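Local coordinates for aldehyde dehydrogenase family protein (Pseudomonas syringae pv. tomato, PDB 5IUV), which probably oxidises indole-3-acetaldehyde to the auxin indole-3-acetic acid with NAD+, a route of auxin synthesis that contributes to virulence, at residues Arg126-Ser131 and Asp462-Pro466. Sequence-based numbering, arbitrary orientation.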
ATOM      1  N   ARG A 126      -1.880   1.564 -24.996  1.00 10.68           N
ATOM      2  CA  ARG A 126      -2.111   0.887 -23.732  1.00 12.39           C
ATOM      3  C   ARG A 126      -1.345   1.552 -22.587  1.00 10.96           C
ATOM      4  O   ARG A 126      -1.842   1.625 -21.468  1.00 10.94           O
ATOM      5  CB  ARG A 126      -1.715  -0.588 -23.875  1.00 15.93           C
ATOM      6  CG  ARG A 126      -2.036  -1.475 -22.696  1.00 23.24           C
ATOM      7  CD  ARG A 126      -1.601  -2.921 -22.978  1.00 26.32           C
ATOM      8  NE  ARG A 126      -2.133  -3.418 -24.246  1.00 26.99           N
ATOM      9  CZ  ARG A 126      -1.385  -3.824 -25.271  1.00 26.53           C
ATOM     10  NH1 ARG A 126      -0.062  -3.807 -25.179  1.00 26.84           N
ATOM     11  NH2 ARG A 126      -1.961  -4.258 -26.385  1.00 25.41           N
ATOM     12  N   ALA A 127      -0.140   2.043 -22.859  1.00  6.94           N
ATOM     13  CA  ALA A 127       0.617   2.726 -21.820  1.00  6.95           C
ATOM     14  C   ALA A 127      -0.066   4.032 -21.433  1.00  7.03           C
ATOM     15  O   ALA A 127      -0.075   4.398 -20.264  1.00  7.20           O
ATOM     16  CB  ALA A 127       2.061   2.985 -22.272  1.00  6.89           C
ATOM     17  N   LEU A 128      -0.634   4.730 -22.414  1.00  7.31           N
ATOM     18  CA  LEU A 128      -1.323   5.992 -22.153  1.00  7.86           C
ATOM     19  C   LEU A 128      -2.625   5.783 -21.383  1.00  8.70           C
ATOM     20  O   LEU A 128      -2.903   6.489 -20.415  1.00  8.60           O
ATOM     21  CB  LEU A 128      -1.615   6.740 -23.467  1.00  6.28           C
ATOM     22  CG  LEU A 128      -0.423   7.197 -24.319  1.00 10.61           C
ATOM     23  CD1 LEU A 128      -0.869   8.037 -25.521  1.00 10.18           C
ATOM     24  CD2 LEU A 128       0.569   7.977 -23.469  1.00  9.23           C
ATOM     25  N   SER A 129      -3.435   4.822 -21.815  1.00  9.73           N
ATOM     26  CA  SER A 129      -4.733   4.615 -21.183  1.00  9.28           C
ATOM     27  C   SER A 129      -4.603   3.944 -19.820  1.00  8.03           C
ATOM     28  O   SER A 129      -5.337   4.277 -18.898  1.00  7.75           O
ATOM     29  CB  SER A 129      -5.662   3.792 -22.091  1.00 10.81           C
ATOM     30  OG  SER A 129      -5.092   2.551 -22.456  1.00 11.55           O
ATOM     31  N   TRP A 130      -3.688   2.989 -19.690  1.00  6.41           N
ATOM     32  CA  TRP A 130      -3.508   2.310 -18.405  1.00  8.54           C
ATOM     33  C   TRP A 130      -3.032   3.325 -17.373  1.00  7.29           C
ATOM     34  O   TRP A 130      -3.546   3.374 -16.258  1.00  6.05           O
ATOM     35  CB  TRP A 130      -2.515   1.146 -18.529  1.00  8.16           C
ATOM     36  CG  TRP A 130      -2.423   0.223 -17.331  1.00  8.67           C
ATOM     37  CD1 TRP A 130      -3.079  -0.968 -17.159  1.00 10.12           C
ATOM     38  CD2 TRP A 130      -1.604   0.398 -16.167  1.00  6.94           C
ATOM     39  NE1 TRP A 130      -2.724  -1.535 -15.958  1.00  9.23           N
ATOM     40  CE2 TRP A 130      -1.822  -0.716 -15.330  1.00  8.06           C
ATOM     41  CE3 TRP A 130      -0.713   1.395 -15.749  1.00  9.21           C
ATOM     42  CZ2 TRP A 130      -1.179  -0.864 -14.095  1.00  7.47           C
ATOM     43  CZ3 TRP A 130      -0.077   1.248 -14.526  1.00  7.63           C
ATOM     44  CH2 TRP A 130      -0.318   0.128 -13.710  1.00  7.29           C
ATOM     45  N   SER A 131      -2.058   4.143 -17.754  1.00  8.18           N
ATOM     46  CA  SER A 131      -1.568   5.192 -16.869  1.00 10.05           C
ATOM     47  C   SER A 131      -2.695   6.149 -16.492  1.00 10.05           C
ATOM     48  O   SER A 131      -2.836   6.527 -15.331  1.00 10.35           O
ATOM     49  CB  SER A 131      -0.419   5.967 -17.523  1.00 11.80           C
ATOM     50  OG  SER A 131       0.714   5.137 -17.715  1.00 12.89           O
ATOM     51  N   ASP A 462       3.164  -7.196 -18.546  1.00 15.02           N
ATOM     52  CA  ASP A 462       2.297  -6.266 -19.257  1.00 12.52           C
ATOM     53  C   ASP A 462       2.415  -4.923 -18.543  1.00 11.39           C
ATOM     54  O   ASP A 462       3.443  -4.660 -17.916  1.00 11.65           O
ATOM     55  CB  ASP A 462       0.856  -6.780 -19.304  1.00 13.08           C
ATOM     56  CG  ASP A 462       0.337  -7.216 -17.937  1.00 14.05           C
ATOM     57  OD1 ASP A 462       0.815  -6.685 -16.917  1.00 13.26           O
ATOM     58  OD2 ASP A 462      -0.568  -8.080 -17.880  1.00 15.61           O
ATOM     59  N   MET A 463       1.384  -4.083 -18.597  1.00  9.54           N
ATOM     60  CA  MET A 463       1.495  -2.769 -17.962  1.00 11.00           C
ATOM     61  C   MET A 463       1.595  -2.836 -16.435  1.00  8.37           C
ATOM     62  O   MET A 463       1.930  -1.840 -15.794  1.00  6.87           O
ATOM     63  CB  MET A 463       0.322  -1.870 -18.356  1.00 11.67           C
ATOM     64  CG  MET A 463       0.498  -1.181 -19.713  1.00 13.19           C
ATOM     65  SD  MET A 463       2.002  -0.175 -19.844  1.00 12.48           S
ATOM     66  CE  MET A 463       1.729   1.071 -18.589  1.00  9.35           C
ATOM     67  N   THR A 464       1.318  -3.995 -15.844  1.00  6.70           N
ATOM     68  CA  THR A 464       1.367  -4.108 -14.385  1.00  6.56           C
ATOM     69  C   THR A 464       2.776  -4.407 -13.885  1.00  7.62           C
ATOM     70  O   THR A 464       3.019  -4.399 -12.682  1.00  7.48           O
ATOM     71  CB  THR A 464       0.419  -5.218 -13.843  1.00  6.60           C
ATOM     72  OG1 THR A 464       0.908  -6.505 -14.235  1.00  9.64           O
ATOM     73  CG2 THR A 464      -1.006  -5.024 -14.341  1.00  7.31           C
ATOM     74  N   ALA A 465       3.694  -4.667 -14.812  1.00  6.56           N
ATOM     75  CA  ALA A 465       5.046  -5.104 -14.465  1.00  6.41           C
ATOM     76  C   ALA A 465       6.087  -4.013 -14.676  1.00  8.78           C
ATOM     77  O   ALA A 465       6.355  -3.642 -15.814  1.00 11.22           O
ATOM     78  CB  ALA A 465       5.431  -6.331 -15.284  1.00  6.51           C
ATOM     79  N   PRO A 466       6.698  -3.527 -13.579  1.00  8.96           N
ATOM     80  CA  PRO A 466       7.782  -2.542 -13.664  1.00 10.01           C
ATOM     81  C   PRO A 466       8.906  -3.086 -14.522  1.00 10.43           C
ATOM     82  O   PRO A 466       9.200  -4.273 -14.453  1.00 10.67           O
ATOM     83  CB  PRO A 466       8.253  -2.375 -12.211  1.00 10.78           C
ATOM     84  CG  PRO A 466       7.206  -2.984 -11.376  1.00 10.17           C
ATOM     85  CD  PRO A 466       6.451  -3.969 -12.195  1.00  7.97           C
TER
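Met463, in the turn 462-465, packs on Ala127 and Trp130 of helix 113-134. The turn is a type I beta turn with an Asx turn at its start, in the loop between strands 452-455 and 474-475 of this aldehyde dehydrogenase. Asp462 shapes it: Asp462 OD1 takes the backbone N of Thr464 at 2.9 Å. Asp462 OD1 also accepts from Thr464 OG1 at 2.7 Å, on the syn lone pair of the carboxylate oxygen, so two bonds grip one carboxylate atom.

Met463 carries most of the contact. Met463 CB sits over the five-membered ring of Trp130, 3.6 Å from the ring centroid and 8° off the normal, a CH-pi contact. The chain then bends at chi2 (-57°) and chi3 (-63°). These bends lay Met463 SD 3.8 Å from Ala127 CA and bring Met463 CE to 3.8 Å from Trp130 CE3. Arg126 adds its aliphatic part, CG against Met463 CG.

Thr464 O is hydrogen-bonded to Tyr139 OH of the third subunit. Lys137 of that subunit makes a cation-pi contact with Trp130, so the site lies at a subunit interface. Beyond the turn, Pro466 O accepts from Ser492 OG of the second subunit. On the six-membered ring, Trp130 CZ2 lies 4.2 Å from Thr464 CG2.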